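Local structure of sulfate adenylyltransferase (Allochromatium vinosum, 4DNX) at residues Ser37-Gly42 and Asn150-Thr155; Ala100-Asn105 and Asn109-Val114; Gln134-Ser139 and Asp268-Gly273. The protein catalyses the transfer of the adenylyl group of ATP to sulfate, giving adenosine 5'-phosphosulfate and diphosphate, in the sulfur metabolism of Allochromatium vinosum. All blocks are in the same frame, centred on the assembly; numbering follows the deposited sequence. Where two conformers were deposited one is given.

Interaction 1: Ser37-Gly42 and Asn150-Thr155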
ATOM      1  N   SER A  37       4.546 -11.225 -22.139  1.00 11.96           N
ATOM      2  CA  SER A  37       3.300 -10.505 -22.520  1.00 12.56           C
ATOM      3  C   SER A  37       2.694  -9.788 -21.319  1.00 12.04           C
ATOM      4  O   SER A  37       2.958 -10.120 -20.148  1.00 12.65           O
ATOM      5  CB  SER A  37       2.263 -11.475 -23.085  1.00 12.97           C
ATOM      6  OG  SER A  37       1.803 -12.380 -22.077  1.00 12.66           O
ATOM      7  N   SER A  38       1.818  -8.830 -21.591  1.00 12.15           N
ATOM      8  CA  SER A  38       1.084  -8.215 -20.470  1.00 12.04           C
ATOM      9  C   SER A  38       0.278  -9.269 -19.670  1.00 12.37           C
ATOM     10  O   SER A  38       0.149  -9.133 -18.410  1.00 11.93           O
ATOM     11  CB  SER A  38       0.208  -7.052 -20.997  1.00 13.39           C
ATOM     12  OG  SER A  38      -0.497  -6.376 -19.983  1.00 15.49           O
ATOM     13  N   GLN A  39      -0.260 -10.302 -20.352  1.00 12.43           N
ATOM     14  CA  GLN A  39      -0.992 -11.373 -19.675  1.00 11.92           C
ATOM     15  C   GLN A  39      -0.077 -12.125 -18.691  1.00 11.37           C
ATOM     16  O   GLN A  39      -0.440 -12.286 -17.528  1.00 11.77           O
ATOM     17  CB  GLN A  39      -1.656 -12.335 -20.693  1.00 13.42           C
ATOM     18  CG  GLN A  39      -2.188 -13.611 -20.046  1.00 15.81           C
ATOM     19  CD  GLN A  39      -2.896 -14.479 -21.077  1.00 17.79           C
ATOM     20  OE1 GLN A  39      -2.440 -15.600 -21.410  1.00 18.66           O
ATOM     21  NE2 GLN A  39      -4.007 -13.969 -21.604  1.00 17.06           N
ATOM     22  N   ALA A  40       1.100 -12.522 -19.148  1.00 10.45           N
ATOM     23  CA  ALA A  40       2.035 -13.186 -18.243  1.00 10.70           C
ATOM     24  C   ALA A  40       2.463 -12.245 -17.110  1.00 11.36           C
ATOM     25  O   ALA A  40       2.721 -12.695 -15.975  1.00 11.88           O
ATOM     26  CB  ALA A  40       3.252 -13.702 -19.005  1.00 11.81           C
ATOM     27  N   ALA A  41       2.695 -10.961 -17.422  1.00 11.01           N
ATOM     28  CA  ALA A  41       3.109 -10.019 -16.364  1.00 11.76           C
ATOM     29  C   ALA A  41       2.035  -9.902 -15.273  1.00 11.26           C
ATOM     30  O   ALA A  41       2.343  -9.812 -14.072  1.00 11.94           O
ATOM     31  CB  ALA A  41       3.491  -8.630 -16.970  1.00 12.08           C
ATOM     32  N   GLY A  42       0.774  -9.848 -15.679  1.00 10.72           N
ATOM     33  CA  GLY A  42      -0.335  -9.786 -14.705  1.00 10.34           C
ATOM     34  C   GLY A  42      -0.395 -11.065 -13.879  1.00 10.88           C
ATOM     35  O   GLY A  42      -0.649 -11.038 -12.664  1.00 10.95           O
ATOM     36  N   ASN A 150      -4.262 -15.987 -28.109  1.00 17.67           N
ATOM     37  CA  ASN A 150      -3.701 -16.589 -29.307  1.00 18.21           C
ATOM     38  C   ASN A 150      -2.698 -15.681 -30.016  1.00 19.11           C
ATOM     39  O   ASN A 150      -2.227 -16.008 -31.125  1.00 20.28           O
ATOM     40  CB  ASN A 150      -4.836 -16.991 -30.262  1.00 20.36           C
ATOM     41  CG  ASN A 150      -5.512 -18.274 -29.816  1.00 20.94           C
ATOM     42  OD1 ASN A 150      -5.047 -19.369 -30.124  1.00 22.41           O
ATOM     43  ND2 ASN A 150      -6.589 -18.146 -29.055  1.00 21.08           N
ATOM     44  N   SER A 151      -2.355 -14.568 -29.374  1.00 17.91           N
ATOM     45  CA  SER A 151      -1.494 -13.541 -29.987  1.00 18.69           C
ATOM     46  C   SER A 151      -0.179 -13.364 -29.263  1.00 17.58           C
ATOM     47  O   SER A 151       0.444 -12.311 -29.402  1.00 18.31           O
ATOM     48  CB  SER A 151      -2.220 -12.192 -30.056  1.00 20.14           C
ATOM     49  OG  SER A 151      -3.119 -12.231 -31.148  1.00 24.30           O
ATOM     50  N   GLN A 152       0.262 -14.402 -28.557  1.00 16.56           N
ATOM     51  CA  GLN A 152       1.425 -14.289 -27.689  1.00 16.35           C
ATOM     52  C   GLN A 152       2.613 -15.116 -28.142  1.00 16.58           C
ATOM     53  O   GLN A 152       3.695 -15.019 -27.533  1.00 18.71           O
ATOM     54  CB  GLN A 152       1.088 -14.749 -26.275  1.00 16.11           C
ATOM     55  CG  GLN A 152      -0.058 -13.961 -25.599  1.00 16.80           C
ATOM     56  CD  GLN A 152      -0.382 -14.567 -24.255  1.00 18.43           C
ATOM     57  OE1 GLN A 152       0.213 -14.192 -23.253  1.00 19.65           O
ATOM     58  NE2 GLN A 152      -1.242 -15.599 -24.238  1.00 19.16           N
ATOM     59  N   GLY A 153       2.421 -15.939 -29.150  1.00 17.08           N
ATOM     60  CA  GLY A 153       3.415 -16.913 -29.556  1.00 17.44           C
ATOM     61  C   GLY A 153       3.062 -18.287 -29.014  1.00 17.81           C
ATOM     62  O   GLY A 153       2.075 -18.429 -28.246  1.00 18.63           O
ATOM     63  N   ARG A 154       3.890 -19.279 -29.347  1.00 18.51           N
ATOM     64  CA  ARG A 154       3.588 -20.693 -29.088  0.70 19.85           C
ATOM     65  C   ARG A 154       4.666 -21.438 -28.296  1.00 19.60           C
ATOM     66  O   ARG A 154       4.613 -22.668 -28.171  1.00 21.70           O
ATOM     67  CB  ARG A 154       3.347 -21.438 -30.424  0.70 21.66           C
ATOM     68  CG  ARG A 154       2.172 -20.901 -31.236  0.70 23.50           C
ATOM     69  CD  ARG A 154       0.867 -20.923 -30.433  0.70 24.52           C
ATOM     70  NE  ARG A 154      -0.282 -20.921 -31.343  0.70 28.87           N
ATOM     71  CZ  ARG A 154      -0.586 -21.876 -32.225  0.70 28.00           C
ATOM     72  NH1 ARG A 154       0.154 -22.998 -32.348  0.70 28.14           N
ATOM     73  NH2 ARG A 154      -1.652 -21.699 -32.981  0.70 28.50           N
ATOM     74  N   THR A 155       5.655 -20.709 -27.753  1.00 18.33           N
ATOM     75  CA  THR A 155       6.667 -21.325 -26.903  1.00 18.14           C
ATOM     76  C   THR A 155       6.317 -21.060 -25.440  1.00 17.31           C
ATOM     77  O   THR A 155       6.335 -19.924 -24.992  1.00 17.18           O
ATOM     78  CB  THR A 155       8.081 -20.776 -27.216  1.00 18.66           C
ATOM     79  OG1 THR A 155       8.411 -21.057 -28.587  1.00 22.00           O
ATOM     80  CG2 THR A 155       9.144 -21.451 -26.334  1.00 19.55           C
TER
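The N-terminal cap of helix 38-48 is also the place where Gln152 docks: Ser37, the N-cap residue, donates a hydrogen bond from its hydroxyl to OE1 of Gln152. The bond from Ser37 OG to Gln152 OE1 is short at 2.7 Å and lies in the plane of the carbonyl. The same OG accepts from Ala40 N, 3.0 Å away and nearly straight at 171°, so one hydroxyl both closes the first helical turn and passes a hydrogen bond on to the loop. With chi1 at 67°, OG sits between the backbone N and the carbonyl carbon of Ser37, within reach of both partners. Both segments belong to the PUA-like N-terminal domain, in which the loop carrying Gln152 connects helix 144-149 to strand 155-163. Gln152 reaches the helix with its chain extended beyond CG, and its amide bridges Ser37 and Gln39. NE2 of Gln152 donates to OE1 of Gln39 over 3.1 Å, a bent bond that arrives from above the Gln39 carbonyl plane rather than within it. The two glutamine side chains cross at about a right angle, their amide planes 77° apart. Phe149 O, at the end of the preceding helix, takes a further hydrogen bond from Gln152 NE2, while the Gln39 side chain touches Thr148 and Phe149.

Interaction 2: Ala100-Asn105 and Asn109-Val114; sequences ALRDPN and NPVLAV
Leu101 O receives two backbone N-H groups, those of Leu112 and Ala113, which marks a classic beta bulge in the antiparallel hairpin of strands 98-102 and 111-116. Leu112 N holds it more tightly, at 2.8 Å from Leu101 O, whereas the bond from Ala113 N to Leu101 O is weak at 3.3 Å. Leu101 N answers with a bond to Ala113 O of 2.9 Å, completing the hydrogen-bonded pair. Past the bulge the register has shifted by one, and Arg102 lies across from Val111 with their side chains diverging. The arginine chain, extended from CG to NE, runs beside Asn109 O and ends with NH1 donating to that oxygen, 3.0 Å from NH1 and almost in the guanidinium plane. One face of the guanidinium is covered by Val111, whose CG2 sits over the centre, 3.8 Å from Arg102 CZ. Nearer the turn, Asp103 N donates to Pro110 O over 2.9 Å. Asn109 ND2 meets Asp103 O at 3.0 Å, the oxygen lying in the amide plane and the N-H pointing straight at it (178°). In the second shell Glu29 forms a salt bridge with Arg102 NH2, and Ser33 OG takes a weak hydrogen bond from Arg102 NE. A leucine in place of Arg102 would probably leave Asn109 O without this donor and Glu29 without its cationic mate. The Asp103 carboxylate looks to other partners: OD1 accepts from Asn105 N in an Asx turn and OD2 bonds Ser167 OG. Asn109 ND2 also donates to a water that in turn donates a hydrogen bond to Pro104 O, 2.8 Å from the water oxygen.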
ATOM      1  N   ALA A 100      15.627 -13.730 -16.279  1.00 12.62           N
ATOM      2  CA  ALA A 100      14.870 -12.567 -15.772  1.00 12.46           C
ATOM      3  C   ALA A 100      13.679 -12.355 -16.700  1.00 13.37           C
ATOM      4  O   ALA A 100      13.812 -12.415 -17.931  1.00 14.82           O
ATOM      5  CB  ALA A 100      15.753 -11.300 -15.743  1.00 13.90           C
ATOM      6  N   LEU A 101      12.512 -12.146 -16.107  1.00 11.67           N
ATOM      7  CA  LEU A 101      11.284 -11.790 -16.867  1.00 11.75           C
ATOM      8  C   LEU A 101      11.100 -10.271 -16.770  1.00 11.74           C
ATOM      9  O   LEU A 101      11.023  -9.726 -15.680  1.00 11.44           O
ATOM     10  CB  LEU A 101      10.071 -12.500 -16.264  1.00 12.11           C
ATOM     11  CG  LEU A 101      10.123 -14.027 -16.118  1.00 12.79           C
ATOM     12  CD1 LEU A 101       8.803 -14.553 -15.596  1.00 12.52           C
ATOM     13  CD2 LEU A 101      10.547 -14.723 -17.452  1.00 12.40           C
ATOM     14  N   ARG A 102      11.040  -9.589 -17.924  1.00 11.55           N
ATOM     15  CA  ARG A 102      11.036  -8.124 -17.970  1.00 12.31           C
ATOM     16  C   ARG A 102       9.612  -7.654 -18.296  1.00 11.79           C
ATOM     17  O   ARG A 102       8.892  -8.347 -18.988  1.00 11.99           O
ATOM     18  CB  ARG A 102      12.040  -7.630 -18.993  1.00 13.05           C
ATOM     19  CG  ARG A 102      13.510  -7.787 -18.456  1.00 14.26           C
ATOM     20  CD  ARG A 102      14.546  -7.287 -19.437  1.00 16.74           C
ATOM     21  NE  ARG A 102      15.876  -7.274 -18.804  1.00 19.04           N
ATOM     22  CZ  ARG A 102      16.391  -6.309 -18.021  1.00 20.46           C
ATOM     23  NH1 ARG A 102      15.683  -5.216 -17.653  1.00 18.27           N
ATOM     24  NH2 ARG A 102      17.617  -6.473 -17.530  1.00 19.90           N
ATOM     25  N   ASP A 103       9.237  -6.498 -17.751  1.00 11.48           N
ATOM     26  CA  ASP A 103       7.869  -5.976 -17.767  1.00 11.79           C
ATOM     27  C   ASP A 103       7.590  -5.254 -19.114  1.00 11.42           C
ATOM     28  O   ASP A 103       8.259  -4.284 -19.439  1.00 12.87           O
ATOM     29  CB  ASP A 103       7.747  -4.958 -16.615  1.00 12.62           C
ATOM     30  CG  ASP A 103       6.328  -4.683 -16.224  1.00 15.24           C
ATOM     31  OD1 ASP A 103       5.383  -4.808 -17.069  1.00 13.68           O
ATOM     32  OD2 ASP A 103       6.124  -4.356 -15.013  1.00 13.94           O
ATOM     33  N   PRO A 104       6.556  -5.697 -19.835  1.00 11.29           N
ATOM     34  CA  PRO A 104       6.191  -5.007 -21.086  1.00 12.72           C
ATOM     35  C   PRO A 104       5.500  -3.666 -20.880  1.00 13.31           C
ATOM     36  O   PRO A 104       5.367  -2.887 -21.855  1.00 15.11           O
ATOM     37  CB  PRO A 104       5.230  -6.002 -21.755  1.00 12.34           C
ATOM     38  CG  PRO A 104       4.503  -6.655 -20.612  1.00 11.10           C
ATOM     39  CD  PRO A 104       5.697  -6.868 -19.608  1.00 11.50           C
ATOM     40  N   ASN A 105       5.088  -3.377 -19.650  1.00 12.87           N
ATOM     41  CA  ASN A 105       4.216  -2.207 -19.388  1.00 13.24           C
ATOM     42  C   ASN A 105       4.871  -1.067 -18.590  1.00 14.18           C
ATOM     43  O   ASN A 105       4.192  -0.200 -18.025  1.00 14.84           O
ATOM     44  CB  ASN A 105       2.953  -2.653 -18.677  1.00 13.47           C
ATOM     45  CG  ASN A 105       2.086  -3.573 -19.532  1.00 16.28           C
ATOM     46  OD1 ASN A 105       1.904  -3.366 -20.774  1.00 18.65           O
ATOM     47  ND2 ASN A 105       1.542  -4.576 -18.886  1.00 15.77           N
ATOM     48  N   ASN A 109      11.514  -1.599 -19.825  1.00 17.86           N
ATOM     49  CA  ASN A 109      11.300  -3.030 -19.534  1.00 15.72           C
ATOM     50  C   ASN A 109      12.151  -3.510 -18.355  1.00 16.36           C
ATOM     51  O   ASN A 109      12.972  -4.412 -18.510  1.00 16.79           O
ATOM     52  CB  ASN A 109      11.620  -3.906 -20.776  1.00 16.69           C
ATOM     53  CG  ASN A 109      10.892  -3.413 -22.033  1.00 17.56           C
ATOM     54  OD1 ASN A 109      11.533  -3.056 -23.054  1.00 18.74           O
ATOM     55  ND2 ASN A 109       9.557  -3.370 -21.948  1.00 16.54           N
ATOM     56  N   PRO A 110      11.914  -2.952 -17.181  1.00 16.33           N
ATOM     57  CA  PRO A 110      12.657  -3.429 -15.972  1.00 15.73           C
ATOM     58  C   PRO A 110      12.321  -4.868 -15.606  1.00 14.36           C
ATOM     59  O   PRO A 110      11.295  -5.445 -16.014  1.00 13.74           O
ATOM     60  CB  PRO A 110      12.098  -2.528 -14.871  1.00 15.67           C
ATOM     61  CG  PRO A 110      10.686  -2.207 -15.315  1.00 16.12           C
ATOM     62  CD  PRO A 110      10.908  -1.935 -16.815  1.00 16.83           C
ATOM     63  N   VAL A 111      13.205  -5.486 -14.824  1.00 13.75           N
ATOM     64  CA  VAL A 111      12.916  -6.834 -14.353  1.00 13.08           C
ATOM     65  C   VAL A 111      11.736  -6.881 -13.407  1.00 11.84           C
ATOM     66  O   VAL A 111      11.662  -6.100 -12.423  1.00 14.16           O
ATOM     67  CB  VAL A 111      14.165  -7.398 -13.604  1.00 13.00           C
ATOM     68  CG1 VAL A 111      13.830  -8.799 -13.060  1.00 13.36           C
ATOM     69  CG2 VAL A 111      15.365  -7.479 -14.561  1.00 13.10           C
ATOM     70  N   LEU A 112      10.810  -7.799 -13.688  1.00 11.81           N
ATOM     71  CA  LEU A 112       9.604  -8.002 -12.851  1.00 11.24           C
ATOM     72  C   LEU A 112       9.773  -9.238 -11.935  1.00 11.58           C
ATOM     73  O   LEU A 112       9.324  -9.240 -10.777  1.00 12.28           O
ATOM     74  CB  LEU A 112       8.369  -8.180 -13.757  1.00 12.21           C
ATOM     75  CG  LEU A 112       7.025  -8.576 -13.152  1.00 13.68           C
ATOM     76  CD1 LEU A 112       6.560  -7.544 -12.138  1.00 15.54           C
ATOM     77  CD2 LEU A 112       5.964  -8.772 -14.237  1.00 14.99           C
ATOM     78  N   ALA A 113      10.480 -10.266 -12.424  1.00 11.28           N
ATOM     79  CA  ALA A 113      10.585 -11.536 -11.659  1.00 11.26           C
ATOM     80  C   ALA A 113      11.800 -12.292 -12.181  1.00 12.63           C
ATOM     81  O   ALA A 113      12.294 -12.006 -13.265  1.00 14.06           O
ATOM     82  CB  ALA A 113       9.321 -12.415 -11.863  1.00 10.71           C
ATOM     83  N   VAL A 114      12.280 -13.214 -11.343  1.00 12.25           N
ATOM     84  CA  VAL A 114      13.334 -14.152 -11.724  1.00 13.59           C
ATOM     85  C   VAL A 114      12.672 -15.537 -11.788  1.00 14.08           C
ATOM     86  O   VAL A 114      11.891 -15.902 -10.905  1.00 14.89           O
ATOM     87  CB  VAL A 114      14.463 -14.132 -10.651  1.00 14.66           C
ATOM     88  CG1 VAL A 114      15.502 -15.203 -10.945  1.00 16.02           C
ATOM     89  CG2 VAL A 114      15.127 -12.777 -10.628  1.00 17.06           C
TER
HETATM   90  O   HOH W   1       7.060  -3.398 -24.017  1.00 15.70           O

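Interaction 3: Gln134-Ser139 and Asp268-Gly273; sequences QVYGTS and DMLYAG
Tyr136 and Leu270 both set CG anti to their own carbonyl carbon (chi1 -59° and -56°), and with these torsions the tyrosine ring and the leucine side chain cross at about a right angle. The ring presents its edge to the loop backbone: Tyr136 CE1 stands 3.4 Å from Leu270 O, which lies in the ring plane, so a C-H rather than the pi face meets the carbonyl oxygen. Farther out along the ring, Tyr136 OH rests 3.9 Å from Leu270 CD2. Ala272 approaches the near end of the ring obliquely, its CB 3.9 Å from Tyr136 CD1. The methyl also lies against the helix backbone, with Ala272 CB 3.8 Å from Val135 O. Within the helix, Val135 CG1 covers one face of the Tyr136 ring over its centre. No direct hydrogen bond joins the two segments; a water does so, donating hydrogen bonds to Val135 O (2.7 Å from the water oxygen) and to Ala272 O (2.6 Å). This buried seam lies between two domains, the PUA-like domain and the ATP-sulfurylase domain with its Rossmann-like fold. Tyr305 OH hydrogen-bonds Tyr136 O and, weakly, Tyr271 O. Glu276 accepts from Leu270 N and Ala272 N through its two carboxylate oxygens. Helix 125-136 ends here, Gly137 leaving it with positive phi, and Tyr136 also touches Val146 of helix 144-149 and the ring of His143. The 268-273 loop leads from strand 260-266, an outer strand, within this chain, of the parallel sheet, to helix 274-287, with Gly273 as that helix's N-cap.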
ATOM      1  N   GLN A 134     -12.110 -24.228 -24.282  1.00 22.13           N
ATOM      2  CA  GLN A 134     -12.448 -24.573 -22.886  1.00 22.35           C
ATOM      3  C   GLN A 134     -12.459 -23.358 -21.936  1.00 21.81           C
ATOM      4  O   GLN A 134     -13.369 -23.212 -21.088  1.00 21.18           O
ATOM      5  CB  GLN A 134     -11.506 -25.671 -22.360  1.00 23.50           C
ATOM      6  CG  GLN A 134     -11.708 -27.018 -23.046  1.00 28.26           C
ATOM      7  CD  GLN A 134     -12.989 -27.684 -22.595  1.00 31.43           C
ATOM      8  OE1 GLN A 134     -13.079 -28.184 -21.478  1.00 33.96           O
ATOM      9  NE2 GLN A 134     -13.990 -27.664 -23.439  1.00 33.75           N
ATOM     10  N   VAL A 135     -11.469 -22.480 -22.070  1.00 19.70           N
ATOM     11  CA  VAL A 135     -11.376 -21.307 -21.164  1.00 18.84           C
ATOM     12  C   VAL A 135     -12.404 -20.224 -21.514  1.00 18.57           C
ATOM     13  O   VAL A 135     -13.086 -19.685 -20.623  1.00 18.59           O
ATOM     14  CB  VAL A 135      -9.973 -20.712 -21.150  1.00 18.23           C
ATOM     15  CG1 VAL A 135      -9.943 -19.391 -20.361  1.00 18.23           C
ATOM     16  CG2 VAL A 135      -8.977 -21.702 -20.510  1.00 18.78           C
ATOM     17  N   TYR A 136     -12.514 -19.909 -22.801  1.00 18.44           N
ATOM     18  CA  TYR A 136     -13.322 -18.764 -23.261  1.00 18.74           C
ATOM     19  C   TYR A 136     -14.729 -19.132 -23.736  1.00 19.90           C
ATOM     20  O   TYR A 136     -15.550 -18.243 -23.990  1.00 19.80           O
ATOM     21  CB  TYR A 136     -12.554 -17.974 -24.351  1.00 18.98           C
ATOM     22  CG  TYR A 136     -11.215 -17.460 -23.841  1.00 17.22           C
ATOM     23  CD1 TYR A 136     -11.112 -16.268 -23.109  1.00 15.92           C
ATOM     24  CD2 TYR A 136     -10.052 -18.195 -24.063  1.00 17.08           C
ATOM     25  CE1 TYR A 136      -9.867 -15.810 -22.605  1.00 15.12           C
ATOM     26  CE2 TYR A 136      -8.798 -17.737 -23.582  1.00 15.90           C
ATOM     27  CZ  TYR A 136      -8.707 -16.558 -22.875  1.00 15.02           C
ATOM     28  OH  TYR A 136      -7.486 -16.121 -22.389  1.00 14.86           O
ATOM     29  N   GLY A 137     -14.993 -20.433 -23.872  1.00 20.36           N
ATOM     30  CA  GLY A 137     -16.298 -20.933 -24.310  1.00 22.71           C
ATOM     31  C   GLY A 137     -16.665 -20.618 -25.746  1.00 24.67           C
ATOM     32  O   GLY A 137     -17.843 -20.632 -26.115  1.00 26.07           O
ATOM     33  N   THR A 138     -15.659 -20.345 -26.569  1.00 24.65           N
ATOM     34  CA  THR A 138     -15.889 -20.043 -27.983  1.00 26.51           C
ATOM     35  C   THR A 138     -14.567 -20.090 -28.713  1.00 27.64           C
ATOM     36  O   THR A 138     -13.495 -19.992 -28.087  1.00 27.00           O
ATOM     37  CB  THR A 138     -16.466 -18.621 -28.182  1.00 26.56           C
ATOM     38  OG1 THR A 138     -16.748 -18.428 -29.579  1.00 27.00           O
ATOM     39  CG2 THR A 138     -15.481 -17.558 -27.733  1.00 27.16           C
ATOM     40  N   SER A 139     -14.661 -20.195 -30.041  1.00 29.30           N
ATOM     41  CA  SER A 139     -13.480 -20.144 -30.881  0.70 31.71           C
ATOM     42  C   SER A 139     -13.457 -18.856 -31.710  1.00 32.20           C
ATOM     43  O   SER A 139     -12.515 -18.609 -32.470  1.00 32.98           O
ATOM     44  CB  SER A 139     -13.434 -21.385 -31.780  0.70 33.96           C
ATOM     45  OG  SER A 139     -13.092 -22.523 -31.003  0.70 34.77           O
ATOM     46  N   ASP A 268      -4.924  -8.492 -16.048  1.00 15.79           N
ATOM     47  CA  ASP A 268      -5.640  -8.161 -17.297  1.00 15.77           C
ATOM     48  C   ASP A 268      -6.921  -8.981 -17.385  1.00 15.35           C
ATOM     49  O   ASP A 268      -6.899 -10.194 -17.211  1.00 15.31           O
ATOM     50  CB  ASP A 268      -4.751  -8.412 -18.529  1.00 17.26           C
ATOM     51  CG  ASP A 268      -3.655  -7.356 -18.697  1.00 19.73           C
ATOM     52  OD1 ASP A 268      -3.727  -6.274 -18.060  1.00 21.87           O
ATOM     53  OD2 ASP A 268      -2.707  -7.588 -19.496  1.00 21.38           O
ATOM     54  N   MET A 269      -8.041  -8.303 -17.659  1.00 14.49           N
ATOM     55  CA  MET A 269      -9.313  -8.999 -17.852  1.00 15.82           C
ATOM     56  C   MET A 269      -9.245 -10.068 -18.954  1.00 16.25           C
ATOM     57  O   MET A 269      -8.665  -9.829 -20.036  1.00 16.12           O
ATOM     58  CB  MET A 269     -10.407  -7.987 -18.245  1.00 19.10           C
ATOM     59  CG  MET A 269     -10.773  -6.971 -17.175  1.00 26.14           C
ATOM     60  SD  MET A 269     -11.743  -5.591 -17.920  1.00 32.62           S
ATOM     61  CE  MET A 269     -13.225  -6.451 -18.435  1.00 38.12           C
ATOM     62  N   LEU A 270      -9.854 -11.232 -18.687  1.00 14.43           N
ATOM     63  CA  LEU A 270      -9.954 -12.294 -19.698  1.00 14.75           C
ATOM     64  C   LEU A 270     -11.209 -12.226 -20.577  1.00 15.45           C
ATOM     65  O   LEU A 270     -11.286 -12.858 -21.647  1.00 15.77           O
ATOM     66  CB  LEU A 270      -9.890 -13.680 -19.032  1.00 16.12           C
ATOM     67  CG  LEU A 270      -8.668 -13.988 -18.165  1.00 16.42           C
ATOM     68  CD1 LEU A 270      -8.864 -15.282 -17.424  1.00 17.94           C
ATOM     69  CD2 LEU A 270      -7.406 -14.111 -19.056  1.00 16.16           C
ATOM     70  N   TYR A 271     -12.206 -11.480 -20.113  1.00 15.13           N
ATOM     71  CA  TYR A 271     -13.515 -11.456 -20.756  1.00 17.69           C
ATOM     72  C   TYR A 271     -14.114 -12.866 -20.913  1.00 16.98           C
ATOM     73  O   TYR A 271     -14.806 -13.124 -21.886  1.00 18.69           O
ATOM     74  CB  TYR A 271     -13.460 -10.763 -22.132  1.00 21.36           C
ATOM     75  CG  TYR A 271     -12.922  -9.337 -22.117  1.00 24.60           C
ATOM     76  CD1 TYR A 271     -13.770  -8.248 -21.901  1.00 27.61           C
ATOM     77  CD2 TYR A 271     -11.571  -9.086 -22.362  1.00 26.17           C
ATOM     78  CE1 TYR A 271     -13.262  -6.925 -21.904  1.00 30.64           C
ATOM     79  CE2 TYR A 271     -11.060  -7.792 -22.352  1.00 29.01           C
ATOM     80  CZ  TYR A 271     -11.901  -6.723 -22.124  1.00 32.06           C
ATOM     81  OH  TYR A 271     -11.363  -5.453 -22.139  1.00 37.96           O
ATOM     82  N   ALA A 272     -13.877 -13.746 -19.941  1.00 16.23           N
ATOM     83  CA  ALA A 272     -14.219 -15.176 -20.065  1.00 16.75           C
ATOM     84  C   ALA A 272     -15.462 -15.585 -19.282  1.00 17.45           C
ATOM     85  O   ALA A 272     -15.761 -16.785 -19.109  1.00 18.53           O
ATOM     86  CB  ALA A 272     -12.986 -16.041 -19.680  1.00 16.05           C
ATOM     87  N   GLY A 273     -16.219 -14.589 -18.827  1.00 16.70           N
ATOM     88  CA  GLY A 273     -17.558 -14.853 -18.252  1.00 16.89           C
ATOM     89  C   GLY A 273     -17.503 -15.867 -17.125  1.00 16.47           C
ATOM     90  O   GLY A 273     -16.715 -15.676 -16.172  1.00 15.63           O
TER
HETATM   91  O   HOH W   2     -15.704 -18.984 -20.507  1.00 19.23           O

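Overall arrangement
Interactions 2 and 3 are buried, whereas interaction 1 lies at the surface and relies on polar side chains. Interaction 2 is mostly backbone pairing within one hairpin; interaction 3 is apolar contact plus a bridging water between two domains. Interactions 1 and 2 stay inside the PUA-like domain, where the hairpin falls within the chain between the two segments of interaction 1, and they meet where Ala41 CB packs on Leu112 CD2, 3.7 Å apart. Ser38, in the 37-42 segment though not in its contact with 150-155, links that segment to the other two interactions: its OG is 2.9 Å from Asn105 ND2 and 2.6 Å from Asp268 OD2, both probable hydrogen bonds. Interactions 2 and 3 do not touch.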